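Local coordinates for WbbM protein (Klebsiella pneumoniae, PDB 6U4B) that probably acts as a bifunctional, metal-dependent glycosyltransferase that polymerises O-antigen polysaccharide, working as a trimer, at residues A[99-103]-A[104-108]; A[123-126]-A[127-131]. All blocks are in the same frame, centred on the assembly; numbering follows the deposited sequence.

Contact 1 (A[99-103]-A[104-108]); sequences GFMHY and RRHLN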
ATOM      1  N   GLY A  99      23.834 -26.620 -38.379  1.00 48.91           N
ATOM      2  CA  GLY A  99      23.305 -25.815 -39.459  1.00 49.07           C
ATOM      3  C   GLY A  99      22.340 -24.758 -38.961  1.00 48.97           C
ATOM      4  O   GLY A  99      21.860 -24.801 -37.826  1.00 45.97           O
ATOM      5  N   PHE A 100      22.066 -23.799 -39.843  1.00 47.26           N
ATOM      6  CA  PHE A 100      21.174 -22.689 -39.543  1.00 42.81           C
ATOM      7  C   PHE A 100      20.397 -22.314 -40.794  1.00 44.29           C
ATOM      8  O   PHE A 100      20.975 -22.195 -41.878  1.00 47.06           O
ATOM      9  CB  PHE A 100      21.943 -21.465 -39.027  1.00 39.74           C
ATOM     10  CG  PHE A 100      22.757 -21.737 -37.798  1.00 39.19           C
ATOM     11  CD1 PHE A 100      24.072 -22.145 -37.904  1.00 41.08           C
ATOM     12  CD2 PHE A 100      22.205 -21.586 -36.538  1.00 44.29           C
ATOM     13  CE1 PHE A 100      24.826 -22.399 -36.775  1.00 47.06           C
ATOM     14  CE2 PHE A 100      22.950 -21.837 -35.404  1.00 46.07           C
ATOM     15  CZ  PHE A 100      24.264 -22.245 -35.522  1.00 48.02           C
ATOM     16  N   MET A 101      19.089 -22.135 -40.634  1.00 45.07           N
ATOM     17  CA  MET A 101      18.214 -21.700 -41.712  1.00 39.26           C
ATOM     18  C   MET A 101      17.271 -20.633 -41.176  1.00 40.24           C
ATOM     19  O   MET A 101      17.111 -20.472 -39.964  1.00 34.28           O
ATOM     20  CB  MET A 101      17.419 -22.875 -42.304  1.00 38.00           C
ATOM     21  CG  MET A 101      18.289 -23.993 -42.869  1.00 39.80           C
ATOM     22  SD  MET A 101      17.393 -25.283 -43.770  1.00 45.33           S
ATOM     23  CE  MET A 101      16.400 -26.005 -42.467  1.00 42.20           C
ATOM     24  N   HIS A 102      16.664 -19.885 -42.093  1.00 46.58           N
ATOM     25  CA  HIS A 102      15.658 -18.906 -41.715  1.00 45.25           C
ATOM     26  C   HIS A 102      14.334 -19.614 -41.422  1.00 44.69           C
ATOM     27  O   HIS A 102      14.202 -20.828 -41.586  1.00 44.44           O
ATOM     28  CB  HIS A 102      15.501 -17.855 -42.810  1.00 50.12           C
ATOM     29  CG  HIS A 102      16.791 -17.213 -43.215  1.00 55.83           C
ATOM     30  ND1 HIS A 102      17.493 -16.367 -42.382  1.00 55.23           N
ATOM     31  CD2 HIS A 102      17.513 -17.301 -44.357  1.00 57.14           C
ATOM     32  CE1 HIS A 102      18.590 -15.959 -42.996  1.00 54.11           C
ATOM     33  NE2 HIS A 102      18.625 -16.511 -44.196  1.00 56.68           N
ATOM     34  N   TYR A 103      13.334 -18.850 -40.973  1.00 44.19           N
ATOM     35  CA  TYR A 103      12.050 -19.442 -40.621  1.00 48.94           C
ATOM     36  C   TYR A 103      11.125 -19.601 -41.819  1.00 46.77           C
ATOM     37  O   TYR A 103      10.260 -20.482 -41.801  1.00 49.68           O
ATOM     38  CB  TYR A 103      11.345 -18.622 -39.524  1.00 49.94           C
ATOM     39  CG  TYR A 103      10.742 -17.303 -39.959  1.00 48.54           C
ATOM     40  CD1 TYR A 103       9.386 -17.199 -40.247  1.00 46.48           C
ATOM     41  CD2 TYR A 103      11.520 -16.153 -40.049  1.00 51.34           C
ATOM     42  CE1 TYR A 103       8.822 -15.992 -40.627  1.00 49.07           C
ATOM     43  CE2 TYR A 103      10.963 -14.936 -40.433  1.00 51.93           C
ATOM     44  CZ  TYR A 103       9.615 -14.865 -40.722  1.00 54.24           C
ATOM     45  OH  TYR A 103       9.060 -13.664 -41.103  1.00 59.15           O
ATOM     46  N   ARG A 104      11.284 -18.784 -42.862  1.00 49.32           N
ATOM     47  CA  ARG A 104      10.534 -18.969 -44.098  1.00 56.50           C
ATOM     48  C   ARG A 104      11.445 -19.180 -45.303  1.00 51.77           C
ATOM     49  O   ARG A 104      10.965 -19.181 -46.441  1.00 52.03           O
ATOM     50  CB  ARG A 104       9.595 -17.783 -44.339  1.00 61.07           C
ATOM     51  CG  ARG A 104       8.237 -17.949 -43.690  1.00 71.00           C
ATOM     52  CD  ARG A 104       7.468 -16.641 -43.645  1.00 75.75           C
ATOM     53  NE  ARG A 104       7.146 -16.123 -44.968  1.00 78.81           N
ATOM     54  CZ  ARG A 104       6.429 -15.023 -45.176  1.00 80.59           C
ATOM     55  NH1 ARG A 104       6.176 -14.615 -46.412  1.00 80.01           N
ATOM     56  NH2 ARG A 104       5.965 -14.333 -44.143  1.00 80.86           N
ATOM     57  N   ARG A 105      12.748 -19.340 -45.082  1.00 49.93           N
ATOM     58  CA  ARG A 105      13.704 -19.625 -46.145  1.00 53.60           C
ATOM     59  C   ARG A 105      14.585 -20.776 -45.688  1.00 46.90           C
ATOM     60  O   ARG A 105      15.214 -20.695 -44.627  1.00 45.28           O
ATOM     61  CB  ARG A 105      14.548 -18.393 -46.483  1.00 53.84           C
ATOM     62  CG  ARG A 105      13.769 -17.266 -47.138  1.00 58.76           C
ATOM     63  CD  ARG A 105      14.533 -15.957 -47.054  1.00 66.72           C
ATOM     64  NE  ARG A 105      13.932 -14.910 -47.877  1.00 77.77           N
ATOM     65  CZ  ARG A 105      13.005 -14.058 -47.451  1.00 84.11           C
ATOM     66  NH1 ARG A 105      12.556 -14.124 -46.204  1.00 83.13           N
ATOM     67  NH2 ARG A 105      12.523 -13.138 -48.276  1.00 89.35           N
ATOM     68  N   HIS A 106      14.620 -21.846 -46.474  1.00 46.09           N
ATOM     69  CA  HIS A 106      15.314 -23.070 -46.102  1.00 50.42           C
ATOM     70  C   HIS A 106      16.202 -23.522 -47.256  1.00 56.03           C
ATOM     71  O   HIS A 106      16.260 -22.888 -48.314  1.00 51.27           O
ATOM     72  CB  HIS A 106      14.310 -24.165 -45.716  1.00 51.87           C
ATOM     73  CG  HIS A 106      13.368 -23.759 -44.627  1.00 54.81           C
ATOM     74  ND1 HIS A 106      11.997 -23.820 -44.766  1.00 57.24           N
ATOM     75  CD2 HIS A 106      13.597 -23.285 -43.379  1.00 53.96           C
ATOM     76  CE1 HIS A 106      11.424 -23.399 -43.652  1.00 57.64           C
ATOM     77  NE2 HIS A 106      12.372 -23.069 -42.794  1.00 53.87           N
ATOM     78  N   LEU A 107      16.893 -24.639 -47.046  1.00 56.26           N
ATOM     79  CA  LEU A 107      17.743 -25.240 -48.062  1.00 57.57           C
ATOM     80  C   LEU A 107      17.083 -26.498 -48.611  1.00 60.81           C
ATOM     81  O   LEU A 107      16.427 -27.241 -47.876  1.00 60.12           O
ATOM     82  CB  LEU A 107      19.118 -25.584 -47.492  1.00 55.18           C
ATOM     83  CG  LEU A 107      19.989 -24.429 -46.998  1.00 54.44           C
ATOM     84  CD1 LEU A 107      21.140 -24.976 -46.171  1.00 43.75           C
ATOM     85  CD2 LEU A 107      20.507 -23.605 -48.163  1.00 54.28           C
ATOM     86  N   ASN A 108      17.264 -26.726 -49.908  1.00 55.20           N
ATOM     87  CA  ASN A 108      16.769 -27.927 -50.569  1.00 56.40           C
ATOM     88  C   ASN A 108      17.836 -29.009 -50.448  1.00 59.16           C
ATOM     89  O   ASN A 108      18.893 -28.924 -51.079  1.00 65.07           O
ATOM     90  CB  ASN A 108      16.434 -27.627 -52.028  1.00 59.12           C
ATOM     91  CG  ASN A 108      16.008 -28.861 -52.804  1.00 70.03           C
ATOM     92  OD1 ASN A 108      15.792 -29.932 -52.237  1.00 71.18           O
ATOM     93  ND2 ASN A 108      15.872 -28.707 -54.115  1.00 71.91           N
TER
HETATM   94  O   HOH W   1      10.931 -23.058 -40.148  1.00 50.61           O
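Arg104 lays its aliphatic chain alongside the Tyr103 ring, the two side chains pointing the same way: Arg104 CD comes to 3.4 Å from Tyr103 CE1, and Arg104 CB lies over one ring face, offset toward the rim. The guanidinium does not stack, its plane standing 88° from the ring; both polar ends meet Glu288, which salt-bridges Arg104 and hydrogen-bonds Tyr103 OH, while Arg104 NE bonds to Val285 O. With CG set between backbone N and carbonyl carbon (chi1 74°), the tyrosine ring is carried to the arginine's side of the turn. Arg105 follows, its CB 3.8 Å from His102 CD2; the imidazole's ND1 is bonded to Glu81. The His106 ring comes back toward the carbonyls of His102 and Tyr103. His106 CD2 sits 3.1 Å from His102 O, and one water bridges His106 NE2 (3.0 Å) to Tyr103 O (3.1 Å), to which it donates. His106 ND1 is hydrogen-bonded to Tyr132 OH, so both ring nitrogens have partners. Leu107 N gives a weak hydrogen bond to Met101 SD at 3.4 Å, and the same sulfur rests 4.1 Å from Leu107 CB. The bend at Met101 chi3 (-65°) turns CE back to the His106 ring. The turn comes directly after strand 97-102, which pairs with strands 29-35 and 216-219, and its outgoing arm packs through Arg104, Arg105 and Leu107 on strand 277-285.

Contact 2 (A[123-126]-A[127-131]); sequences VNHP and CIDEE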
ATOM      1  N   VAL A 123      13.335 -20.892 -54.827  1.00 76.57           N
ATOM      2  CA  VAL A 123      12.229 -21.767 -55.193  1.00 77.34           C
ATOM      3  C   VAL A 123      11.062 -21.455 -54.266  1.00 75.28           C
ATOM      4  O   VAL A 123      11.163 -21.624 -53.045  1.00 70.37           O
ATOM      5  CB  VAL A 123      12.629 -23.247 -55.109  1.00 75.80           C
ATOM      6  CG1 VAL A 123      11.501 -24.129 -55.616  1.00 68.30           C
ATOM      7  CG2 VAL A 123      13.898 -23.492 -55.906  1.00 77.29           C
ATOM      8  N   ASN A 124       9.958 -20.992 -54.844  1.00 76.90           N
ATOM      9  CA  ASN A 124       8.808 -20.562 -54.063  1.00 75.85           C
ATOM     10  C   ASN A 124       7.855 -21.727 -53.823  1.00 76.81           C
ATOM     11  O   ASN A 124       7.687 -22.597 -54.683  1.00 79.97           O
ATOM     12  CB  ASN A 124       8.081 -19.418 -54.773  1.00 75.97           C
ATOM     13  CG  ASN A 124       8.963 -18.195 -54.958  1.00 74.92           C
ATOM     14  OD1 ASN A 124       9.761 -18.128 -55.894  1.00 76.46           O
ATOM     15  ND2 ASN A 124       8.823 -17.222 -54.062  1.00 71.60           N
ATOM     16  N   HIS A 125       7.240 -21.739 -52.640  1.00 74.40           N
ATOM     17  CA  HIS A 125       6.219 -22.700 -52.269  1.00 74.94           C
ATOM     18  C   HIS A 125       5.210 -21.938 -51.423  1.00 73.03           C
ATOM     19  O   HIS A 125       5.607 -21.103 -50.596  1.00 69.09           O
ATOM     20  CB  HIS A 125       6.795 -23.887 -51.487  1.00 74.11           C
ATOM     21  CG  HIS A 125       5.925 -25.107 -51.510  1.00 79.59           C
ATOM     22  ND1 HIS A 125       4.944 -25.341 -50.571  1.00 79.66           N
ATOM     23  CD2 HIS A 125       5.897 -26.165 -52.355  1.00 83.95           C
ATOM     24  CE1 HIS A 125       4.345 -26.489 -50.839  1.00 83.49           C
ATOM     25  NE2 HIS A 125       4.904 -27.009 -51.916  1.00 84.38           N
ATOM     26  N   PRO A 126       3.908 -22.182 -51.622  1.00 72.72           N
ATOM     27  CA  PRO A 126       2.880 -21.371 -50.948  1.00 75.02           C
ATOM     28  C   PRO A 126       3.031 -21.302 -49.433  1.00 73.12           C
ATOM     29  O   PRO A 126       3.247 -20.218 -48.885  1.00 78.12           O
ATOM     30  CB  PRO A 126       1.566 -22.060 -51.349  1.00 79.33           C
ATOM     31  CG  PRO A 126       1.963 -23.380 -51.962  1.00 80.19           C
ATOM     32  CD  PRO A 126       3.316 -23.159 -52.547  1.00 75.35           C
ATOM     33  N   CYS A 127       2.923 -22.437 -48.746  1.00 71.72           N
ATOM     34  CA  CYS A 127       3.053 -22.465 -47.297  1.00 71.90           C
ATOM     35  C   CYS A 127       3.815 -23.717 -46.882  1.00 67.04           C
ATOM     36  O   CYS A 127       4.072 -24.612 -47.689  1.00 68.06           O
ATOM     37  CB  CYS A 127       1.684 -22.403 -46.602  1.00 81.53           C
ATOM     38  SG  CYS A 127       0.556 -23.747 -47.021  1.00 92.82           S
ATOM     39  N   ILE A 128       4.181 -23.766 -45.603  1.00 64.93           N
ATOM     40  CA  ILE A 128       4.902 -24.907 -45.048  1.00 62.20           C
ATOM     41  C   ILE A 128       3.896 -26.017 -44.763  1.00 69.67           C
ATOM     42  O   ILE A 128       3.138 -25.947 -43.792  1.00 70.48           O
ATOM     43  CB  ILE A 128       5.676 -24.526 -43.782  1.00 55.05           C
ATOM     44  CG1 ILE A 128       6.768 -23.506 -44.108  1.00 54.60           C
ATOM     45  CG2 ILE A 128       6.273 -25.768 -43.133  1.00 51.86           C
ATOM     46  CD1 ILE A 128       7.557 -23.041 -42.897  1.00 53.59           C
ATOM     47  N   ASP A 129       3.887 -27.044 -45.608  1.00 72.63           N
ATOM     48  CA  ASP A 129       3.035 -28.204 -45.383  1.00 77.36           C
ATOM     49  C   ASP A 129       3.842 -29.488 -45.525  1.00 79.60           C
ATOM     50  O   ASP A 129       5.075 -29.447 -45.610  1.00 79.01           O
ATOM     51  CB  ASP A 129       1.848 -28.206 -46.349  1.00 82.78           C
ATOM     52  CG  ASP A 129       2.268 -28.038 -47.798  1.00 93.12           C
ATOM     53  OD1 ASP A 129       2.633 -26.911 -48.191  1.00 95.24           O
ATOM     54  OD2 ASP A 129       2.242 -29.039 -48.545  1.00102.04           O
ATOM     55  N   GLU A 130       3.158 -30.633 -45.549  1.00 79.17           N
ATOM     56  CA  GLU A 130       3.864 -31.906 -45.652  1.00 81.33           C
ATOM     57  C   GLU A 130       4.492 -32.097 -47.028  1.00 75.77           C
ATOM     58  O   GLU A 130       5.560 -32.711 -47.135  1.00 74.08           O
ATOM     59  CB  GLU A 130       2.916 -33.059 -45.319  1.00 87.02           C
ATOM     60  CG  GLU A 130       2.842 -33.375 -43.828  1.00 87.10           C
ATOM     61  CD  GLU A 130       1.708 -34.319 -43.475  1.00 92.39           C
ATOM     62  OE1 GLU A 130       0.657 -33.835 -43.003  1.00 92.12           O
ATOM     63  OE2 GLU A 130       1.864 -35.544 -43.674  1.00 94.46           O
ATOM     64  N   GLU A 131       3.857 -31.580 -48.086  1.00 74.29           N
ATOM     65  CA  GLU A 131       4.457 -31.657 -49.415  1.00 76.69           C
ATOM     66  C   GLU A 131       5.729 -30.820 -49.496  1.00 75.05           C
ATOM     67  O   GLU A 131       6.705 -31.223 -50.140  1.00 72.17           O
ATOM     68  CB  GLU A 131       3.457 -31.202 -50.475  1.00 86.26           C
ATOM     69  CG  GLU A 131       4.027 -31.181 -51.887  1.00 97.55           C
ATOM     70  CD  GLU A 131       3.206 -30.331 -52.837  1.00106.11           C
ATOM     71  OE1 GLU A 131       2.307 -29.607 -52.360  1.00108.54           O
ATOM     72  OE2 GLU A 131       3.463 -30.385 -54.058  1.00111.82           O
TER
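His125 ND1 donates to Cys127 O across 3.1 Å, with an N-H...O angle of 146°; the acceptor lies near the imidazole plane, whereas the donor is tilted somewhat from the carbonyl plane. CG of His125 is anti to the backbone N (chi1 -159°), and this swings the ring forward along the chain to meet the residues that follow. Asp129 reaches the same ring at its edge, OD1 standing 3.2 Å from His125 CE1 and close to the ring plane; the carboxylate is turned only 29° from the imidazole. Glu131 comes to the far nitrogen, its OE1 3.7 Å from His125 NE2, a looser approach with its carboxylate nearly perpendicular to the ring. Two carboxylates so near one edge would probably favour a protonated imidazole, although the charge is not seen. Pro126 CD sits 3.3 Å above one ring face, offset toward the rim. Asp129 also serves the helix: from the N-cap position its OD2 accepts a weak hydrogen bond from Glu131 N at 3.0 Å, a capping bond to the second residue after the cap. The segments link strand 122-125 to helix 130-135. Strand 122-125 runs parallel to strand 277-285, with His125 bonded through its backbone to Phe284 and Ser286, and helix 130-135 sends Tyr132 back against the His125 ring.

Both contacts are local, each at the end of a strand of the same mixed sheet in the DUF4422 region, and their centres lie 13 Å apart. Contact 1 is the more buried, with three of its seven touching residues buried; contact 2 is a surface contact in which His125 is the one buried residue of the five that touch. The chemistry differs accordingly: a thioether, a water bridge and tyrosine-arginine packing in the first, carboxylates at the edge of one imidazole, one of them also capping a helix, in the second. They meet where Ile128 CD1 packs 3.9 Å from Tyr103 O and 4.0 Å from His106 CE1. Tyr132 also joins them, touching the His125 ring and bonding to His106, while strand 277-285 is common to both.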